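Local atomic coordinates of protein (hdlp (histone deacetylase-like protein)) (PDB entry 1C3P), a protein that probably removes acetyl groups from acetylated lysine side chains or related substrates, as a zinc-dependent member of the histone deacetylase family. Residues 132-135 against 136-139; 173-176 against 177-181; 300-303 against 304-308; 342-345 against 346-349. All blocks are in the same frame, centred on the assembly; numbering follows the deposited sequence.

In the fold
The four contacts follow one another along the chain; none encloses or crosses another. Each joins residues that are close in sequence. Interaction 1 closes a tight turn in the loop between strand 122-125 and helix 146-156. Interaction 2 lies on helix 173-179, between strands 162-166 and 185-192 of the parallel sheet. The two touch: Asn139 probably hydrogen-bonds to Asp173, and Phe134 packs on Glu177. Interaction 3 covers a little over two turns of helix 299-314, on the opposite side of the chain's centre. Interaction 4 is a 3-10 turn in the loop before helix 362-372. Its Leu348 packs against Tyr300 of interaction 3; the centres of the two contacts are about 13 Å apart.

Interaction 1 (132-135 against 136-139)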
# COMPACT_ATOMS: atom_id res chain seq x y z
N HIS A 132 3.70 -2.13 -7.45
CA HIS A 132 3.88 -3.07 -8.55
C HIS A 132 4.66 -2.54 -9.77
O HIS A 132 5.23 -3.34 -10.51
CB HIS A 132 2.51 -3.60 -9.01
CG HIS A 132 1.90 -4.59 -8.07
ND1 HIS A 132 0.58 -4.55 -7.69
CD2 HIS A 132 2.43 -5.68 -7.46
CE1 HIS A 132 0.32 -5.57 -6.89
NE2 HIS A 132 1.43 -6.27 -6.74
N ALA A 133 4.70 -1.23 -9.98
CA ALA A 133 5.39 -0.71 -11.18
C ALA A 133 6.89 -0.96 -11.22
O ALA A 133 7.55 -0.94 -10.19
CB ALA A 133 5.11 0.78 -11.35
N PHE A 134 7.41 -1.21 -12.43
CA PHE A 134 8.84 -1.46 -12.65
C PHE A 134 9.50 -0.19 -13.17
O PHE A 134 8.82 0.75 -13.59
CB PHE A 134 9.03 -2.61 -13.65
CG PHE A 134 8.48 -3.91 -13.16
CD1 PHE A 134 7.36 -4.47 -13.76
CD2 PHE A 134 9.07 -4.55 -12.07
CE1 PHE A 134 6.83 -5.68 -13.27
CE2 PHE A 134 8.54 -5.75 -11.58
CZ PHE A 134 7.42 -6.31 -12.18
N LYS A 135 10.83 -0.18 -13.16
CA LYS A 135 11.57 0.99 -13.60
C LYS A 135 11.10 1.56 -14.93
O LYS A 135 10.96 2.78 -15.08
CB LYS A 135 13.07 0.65 -13.65
CG LYS A 135 13.97 1.75 -14.20
CD LYS A 135 15.46 1.38 -14.10
CE LYS A 135 16.04 1.55 -12.69
NZ LYS A 135 16.28 2.99 -12.26
N SER A 136 10.80 0.68 -15.87
CA SER A 136 10.40 1.11 -17.19
C SER A 136 9.18 0.39 -17.71
O SER A 136 9.03 0.21 -18.92
CB SER A 136 11.57 0.87 -18.17
OG SER A 136 12.77 1.44 -17.66
N ARG A 137 8.26 0.00 -16.82
CA ARG A 137 7.07 -0.72 -17.26
C ARG A 137 5.92 -0.72 -16.25
O ARG A 137 6.17 -0.85 -15.06
CB ARG A 137 7.46 -2.17 -17.59
CG ARG A 137 6.31 -3.13 -17.72
CD ARG A 137 6.84 -4.55 -17.92
NE ARG A 137 7.34 -4.76 -19.27
CZ ARG A 137 6.59 -5.19 -20.28
NH1 ARG A 137 5.30 -5.45 -20.10
NH2 ARG A 137 7.12 -5.34 -21.49
N ALA A 138 4.68 -0.60 -16.72
CA ALA A 138 3.52 -0.62 -15.83
C ALA A 138 3.22 -2.05 -15.39
O ALA A 138 3.58 -3.01 -16.08
CB ALA A 138 2.28 -0.01 -16.56
N ASN A 139 2.56 -2.22 -14.25
CA ASN A 139 2.28 -3.55 -13.76
C ASN A 139 1.34 -3.52 -12.56
O ASN A 139 1.47 -2.67 -11.68
CB ASN A 139 3.61 -4.23 -13.38
CG ASN A 139 3.43 -5.61 -12.81
OD1 ASN A 139 2.89 -6.51 -13.47
ND2 ASN A 139 3.89 -5.81 -11.57
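Asn139 reaches back across the turn to His132 and Phe134. Its CB lies 3.5 Å from Phe134 CE1, and CG leaves it anti to the backbone N (chi1 178°). CG then sits 3.4 Å from the same CE1. At the tip, OD1 is 4.0 Å from Phe134 CE1, and ND2 donates to His132 O at 3.0 Å. That oxygen lies in the amide plane, but the donor stands above the carbonyl plane. ND2 also hydrogen-bonds to Asp173 of helix 173-179, so two acceptors fix the turn of the amide. The Phe134 ring lies obliquely to this amide, their planes 27° apart, and His132 O sits over the centre of one ring face. The backbone forms a tight antiparallel turn with Lys135 and Ser136 at its end. Phe134 and Arg137 are a hydrogen-bonded pair: Phe134 N donates to Arg137 O at 2.9 Å, and the return bond is weak. With an alanine here in place of Asn139, His132 O and Asp173 would probably lose this donor, and a gap would open beside the Phe134 ring. The nearest side-chain atoms of His132 and His170, a residue of the zinc site, are about 4 Å apart. Arg137 NH2 bonds to Glu84 O.

Interaction 2 (173-176 against 177-181); sequences DGVQ and EAFYD
Helix 173-179 belongs to a beta-alpha-beta unit, between strands 162-166 and 185-192, and this contact joins successive turns of it and the residues that follow. Gln176 and Tyr180 lie side by side and point the same way. Gln176 CG is 3.5 Å from Tyr180 CD2. Further out, NE2 comes within 3.6 Å of Tyr180 CE2, with the amide and ring planes only 19° apart. CG of Gln176 is anti to its own N (chi1 175°), and the extended chain carries the amide out along the ring. Both ends of that amide are held: OE1 accepts from Asn219 ND2, and NE2 donates to Glu207. Val175 CG1 meets the edge of the Phe179 ring in its plane, 3.9 Å from CD1, while Ala178 CB sits over one face toward the rim. The backbone has regular helical bonds from Glu177 N to Asp173 O at 3.0 Å and from Ala178 N to Gly174 O at 3.1 Å. Phe179 N bonds to Val175 O, and weakly to Gln176 O at 3.3 Å. Val175 and Phe179 face helix 146-156 and strand 185-192. Gln176 and Tyr180 turn to strand 217-222, where both touch Asn217.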
# COMPACT_ATOMS: atom_id res chain seq x y z
N ASP A 173 6.28 -6.78 -6.11
CA ASP A 173 7.26 -7.23 -7.09
C ASP A 173 8.08 -6.10 -7.70
O ASP A 173 9.28 -6.27 -7.96
CB ASP A 173 6.60 -8.09 -8.18
CG ASP A 173 5.43 -7.41 -8.87
OD1 ASP A 173 4.93 -7.99 -9.86
OD2 ASP A 173 5.00 -6.32 -8.44
N GLY A 174 7.45 -4.95 -7.90
CA GLY A 174 8.14 -3.79 -8.43
C GLY A 174 9.24 -3.36 -7.46
O GLY A 174 10.37 -3.15 -7.88
N VAL A 175 8.91 -3.22 -6.18
CA VAL A 175 9.91 -2.83 -5.18
C VAL A 175 11.01 -3.90 -5.04
O VAL A 175 12.20 -3.59 -4.89
CB VAL A 175 9.24 -2.59 -3.80
CG1 VAL A 175 10.27 -2.05 -2.77
CG2 VAL A 175 8.08 -1.60 -3.96
N GLN A 176 10.63 -5.17 -5.09
CA GLN A 176 11.62 -6.24 -4.98
C GLN A 176 12.68 -6.12 -6.07
O GLN A 176 13.88 -6.15 -5.80
CB GLN A 176 10.97 -7.62 -5.09
CG GLN A 176 11.98 -8.75 -5.11
CD GLN A 176 11.35 -10.11 -5.04
OE1 GLN A 176 10.62 -10.42 -4.10
NE2 GLN A 176 11.64 -10.96 -6.05
N GLU A 177 12.23 -5.99 -7.31
CA GLU A 177 13.17 -5.88 -8.43
C GLU A 177 14.07 -4.67 -8.28
O GLU A 177 15.28 -4.73 -8.52
CB GLU A 177 12.39 -5.79 -9.73
CG GLU A 177 13.27 -5.72 -10.98
CD GLU A 177 12.46 -5.74 -12.25
OE1 GLU A 177 12.27 -4.68 -12.89
OE2 GLU A 177 11.97 -6.83 -12.61
N ALA A 178 13.48 -3.56 -7.87
CA ALA A 178 14.21 -2.30 -7.71
C ALA A 178 15.42 -2.35 -6.78
O ALA A 178 16.43 -1.67 -7.01
CB ALA A 178 13.25 -1.21 -7.26
N PHE A 179 15.34 -3.16 -5.73
CA PHE A 179 16.42 -3.23 -4.76
C PHE A 179 16.96 -4.62 -4.53
O PHE A 179 17.66 -4.87 -3.54
CB PHE A 179 15.91 -2.66 -3.44
CG PHE A 179 15.36 -1.28 -3.60
CD1 PHE A 179 13.98 -1.06 -3.60
CD2 PHE A 179 16.22 -0.22 -3.88
CE1 PHE A 179 13.46 0.22 -3.89
CE2 PHE A 179 15.71 1.05 -4.17
CZ PHE A 179 14.33 1.27 -4.17
N TYR A 180 16.66 -5.51 -5.47
CA TYR A 180 17.07 -6.89 -5.38
C TYR A 180 18.58 -7.06 -5.29
O TYR A 180 19.08 -7.97 -4.61
CB TYR A 180 16.56 -7.65 -6.60
CG TYR A 180 16.30 -9.09 -6.31
CD1 TYR A 180 16.90 -10.10 -7.06
CD2 TYR A 180 15.40 -9.46 -5.29
CE1 TYR A 180 16.63 -11.43 -6.82
CE2 TYR A 180 15.11 -10.79 -5.04
CZ TYR A 180 15.73 -11.77 -5.81
OH TYR A 180 15.46 -13.09 -5.58
N ASP A 181 19.28 -6.17 -5.98
CA ASP A 181 20.73 -6.13 -6.09
C ASP A 181 21.55 -5.40 -5.01
O ASP A 181 22.79 -5.47 -5.00
CB ASP A 181 21.05 -5.53 -7.48
CG ASP A 181 22.27 -4.66 -7.49
OD1 ASP A 181 22.30 -3.66 -6.74
OD2 ASP A 181 23.20 -4.95 -8.28

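Interaction 3 (300-303 against 304-308); sequences YALA and RAWTL
Leu302 and Trp306 meet one helical turn apart. Leu302 CD2 lies 3.6 Å from Trp306 CE3, and Leu302 CG is 3.8 Å from Trp306 CZ3, so the branch packs obliquely on the six-membered part of the indole. Leu302 CG stands opposite the backbone N (chi1 172°), which turns the branch toward the Trp306 side. Thr307 folds back on the backbone. Its OG1 donates to Ala303 O at 2.7 Å, and its N gives the same oxygen a second bond at 3.2 Å. The two donors come from opposite faces of the carbonyl plane. These residues lie in helix 299-314 of the arginase-like alpha/beta fold. Here the regular backbone bonds run from Arg304 N to Tyr300 O at 3.1 Å, from Ala305 N to Ala301 O, and from Trp306 N to Leu302 O. The last of these is close to straight, with an N-H...O angle of 173°. Arg304 CG also rests 3.4 Å from Tyr300 O. Farther out, Trp306 NE1 bonds to Leu255 O, which fixes the indole, and Phe124 meets its ring edge-to-face. Arg304 NH1 holds Thr350 O. Ala303 and Thr307 pack on helix 28-37, while Ala305 faces Asn272 and Phe275 of helix 272-286.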
# COMPACT_ATOMS: atom_id res chain seq x y z
N TYR A 300 -15.95 0.38 1.90
CA TYR A 300 -16.24 0.36 3.32
C TYR A 300 -15.04 -0.11 4.12
O TYR A 300 -14.69 0.47 5.16
CB TYR A 300 -17.39 -0.59 3.62
CG TYR A 300 -18.75 -0.20 3.05
CD1 TYR A 300 -18.89 0.79 2.08
CD2 TYR A 300 -19.89 -0.89 3.46
CE1 TYR A 300 -20.14 1.07 1.53
CE2 TYR A 300 -21.13 -0.62 2.92
CZ TYR A 300 -21.25 0.36 1.95
OH TYR A 300 -22.48 0.59 1.39
N ALA A 301 -14.42 -1.18 3.64
CA ALA A 301 -13.28 -1.79 4.30
C ALA A 301 -12.13 -0.80 4.38
O ALA A 301 -11.53 -0.62 5.43
CB ALA A 301 -12.84 -3.04 3.54
N LEU A 302 -11.85 -0.18 3.24
CA LEU A 302 -10.80 0.80 3.12
C LEU A 302 -11.01 1.96 4.07
O LEU A 302 -10.14 2.29 4.86
CB LEU A 302 -10.74 1.28 1.66
CG LEU A 302 -9.86 2.44 1.19
CD1 LEU A 302 -9.84 2.46 -0.33
CD2 LEU A 302 -10.38 3.77 1.71
N ALA A 303 -12.19 2.58 4.00
CA ALA A 303 -12.48 3.74 4.84
C ALA A 303 -12.37 3.49 6.32
O ALA A 303 -11.76 4.28 7.04
CB ALA A 303 -13.86 4.29 4.51
N ARG A 304 -12.96 2.40 6.81
CA ARG A 304 -12.90 2.15 8.24
C ARG A 304 -11.50 1.78 8.71
O ARG A 304 -11.06 2.23 9.77
CB ARG A 304 -13.89 1.04 8.65
CG ARG A 304 -15.39 1.33 8.39
CD ARG A 304 -16.26 0.23 9.05
NE ARG A 304 -15.74 -1.09 8.72
CZ ARG A 304 -15.90 -2.19 9.44
NH1 ARG A 304 -16.59 -2.17 10.58
NH2 ARG A 304 -15.34 -3.32 9.03
N ALA A 305 -10.80 0.96 7.93
CA ALA A 305 -9.47 0.51 8.33
C ALA A 305 -8.45 1.63 8.38
O ALA A 305 -7.70 1.74 9.35
CB ALA A 305 -8.99 -0.64 7.40
N TRP A 306 -8.40 2.46 7.34
CA TRP A 306 -7.44 3.56 7.38
C TRP A 306 -7.85 4.55 8.45
O TRP A 306 -7.01 5.27 8.99
CB TRP A 306 -7.31 4.25 6.03
CG TRP A 306 -6.39 3.50 5.09
CD1 TRP A 306 -5.46 2.57 5.43
CD2 TRP A 306 -6.29 3.67 3.68
NE1 TRP A 306 -4.77 2.15 4.32
CE2 TRP A 306 -5.26 2.81 3.23
CE3 TRP A 306 -6.96 4.47 2.74
CZ2 TRP A 306 -4.89 2.73 1.88
CZ3 TRP A 306 -6.59 4.39 1.40
CH2 TRP A 306 -5.56 3.53 0.98
N THR A 307 -9.14 4.61 8.76
CA THR A 307 -9.58 5.52 9.80
C THR A 307 -8.95 5.05 11.12
O THR A 307 -8.50 5.87 11.91
CB THR A 307 -11.13 5.59 9.88
OG1 THR A 307 -11.61 6.33 8.75
CG2 THR A 307 -11.59 6.28 11.17
N LEU A 308 -8.91 3.74 11.35
CA LEU A 308 -8.27 3.23 12.57
C LEU A 308 -6.80 3.67 12.61
O LEU A 308 -6.27 4.06 13.66
CB LEU A 308 -8.35 1.70 12.64
CG LEU A 308 -9.74 1.08 12.81
CD1 LEU A 308 -9.64 -0.45 12.99
CD2 LEU A 308 -10.40 1.71 14.05

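Interaction 4 (342-345 against 346-349); sequences VDRS and YMLE
Tyr346 CG lies between its backbone N and carbonyl carbon (chi1 64°), which folds the ring back beside Arg344. The Arg344 chain bends at chi2 (-59°) and runs alongside it. Arg344 CD comes within 3.5 Å of Tyr346 OH. Arg344 NH1 donates to that OH at 3.0 Å in a bent bond, with the hydroxyl near the guanidinium edge but tilted out of its plane. The guanidinium and ring planes are 71° apart. Glu262 is a second partner of the hydroxyl. Asp343 O meets the ring edge in plane, 3.3 Å from Tyr346 CE2, and Met347 CG lies over one ring face, toward its rim. A leucine in place of Tyr346 would probably leave Arg344 NH1 and Glu262 without the hydroxyl they share. Asp343 OD2 forms an Asx turn by accepting from Ser345 N at 3.0 Å. The same oxygen accepts from Ser345 OG at 2.6 Å, on its syn side. A 3-10 turn follows: Met347 N bonds to Arg344 O at 2.9 Å, and Leu348 N bonds to Ser345 O at 3.0 Å. A water links Ser345 O to Glu349 OE2. This loop lies between helices 324-332 and 362-372, away from the zinc site. Leu348 packs on Tyr300 of helix 299-314 and on Leu330 of helix 324-332.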
# COMPACT_ATOMS: atom_id res chain seq x y z
N VAL A 342 -23.83 -10.87 0.07
CA VAL A 342 -23.15 -11.37 1.26
C VAL A 342 -23.72 -10.54 2.40
O VAL A 342 -23.86 -11.00 3.54
CB VAL A 342 -21.63 -11.09 1.21
CG1 VAL A 342 -20.95 -11.69 2.43
CG2 VAL A 342 -21.04 -11.63 -0.07
N ASP A 343 -24.06 -9.31 2.04
CA ASP A 343 -24.59 -8.29 2.93
C ASP A 343 -23.47 -7.75 3.81
O ASP A 343 -23.10 -8.35 4.82
CB ASP A 343 -25.72 -8.79 3.84
CG ASP A 343 -26.35 -7.65 4.64
OD1 ASP A 343 -27.19 -7.91 5.53
OD2 ASP A 343 -26.00 -6.48 4.36
N ARG A 344 -22.93 -6.61 3.41
CA ARG A 344 -21.86 -6.01 4.16
C ARG A 344 -22.35 -4.80 4.93
O ARG A 344 -21.56 -4.05 5.48
CB ARG A 344 -20.74 -5.57 3.21
CG ARG A 344 -20.03 -6.70 2.51
CD ARG A 344 -19.38 -7.66 3.50
NE ARG A 344 -18.68 -8.71 2.77
CZ ARG A 344 -18.22 -9.84 3.30
NH1 ARG A 344 -18.37 -10.09 4.59
NH2 ARG A 344 -17.63 -10.73 2.51
N SER A 345 -23.67 -4.62 4.99
CA SER A 345 -24.25 -3.47 5.68
C SER A 345 -23.89 -3.38 7.16
O SER A 345 -23.99 -2.30 7.76
CB SER A 345 -25.77 -3.47 5.53
OG SER A 345 -26.30 -4.62 6.17
N TYR A 346 -23.50 -4.50 7.76
CA TYR A 346 -23.11 -4.51 9.17
C TYR A 346 -21.88 -3.63 9.38
O TYR A 346 -21.62 -3.16 10.49
CB TYR A 346 -22.79 -5.94 9.59
CG TYR A 346 -21.58 -6.52 8.86
CD1 TYR A 346 -20.28 -6.31 9.33
CD2 TYR A 346 -21.75 -7.26 7.69
CE1 TYR A 346 -19.17 -6.83 8.65
CE2 TYR A 346 -20.65 -7.78 6.99
CZ TYR A 346 -19.36 -7.57 7.48
OH TYR A 346 -18.28 -8.09 6.80
N MET A 347 -21.11 -3.42 8.32
CA MET A 347 -19.89 -2.61 8.42
C MET A 347 -20.22 -1.16 8.72
O MET A 347 -19.39 -0.43 9.27
CB MET A 347 -19.10 -2.68 7.11
CG MET A 347 -18.58 -4.06 6.78
SD MET A 347 -17.73 -4.10 5.15
CE MET A 347 -18.89 -3.53 4.12
N LEU A 348 -21.45 -0.76 8.37
CA LEU A 348 -21.93 0.60 8.59
C LEU A 348 -22.34 0.81 10.04
O LEU A 348 -22.55 1.95 10.49
CB LEU A 348 -23.14 0.90 7.70
CG LEU A 348 -23.08 0.71 6.18
CD1 LEU A 348 -24.47 0.99 5.59
CD2 LEU A 348 -22.03 1.64 5.57
N GLU A 349 -22.47 -0.29 10.78
CA GLU A 349 -22.90 -0.25 12.17
C GLU A 349 -21.80 -0.11 13.23
O GLU A 349 -22.09 0.04 14.41
CB GLU A 349 -23.74 -1.50 12.46
CG GLU A 349 -24.96 -1.65 11.58
CD GLU A 349 -25.89 -0.45 11.67
OE1 GLU A 349 -26.06 0.07 12.79
OE2 GLU A 349 -26.47 -0.05 10.64
O HOH W 1 -26.37 -1.25 8.28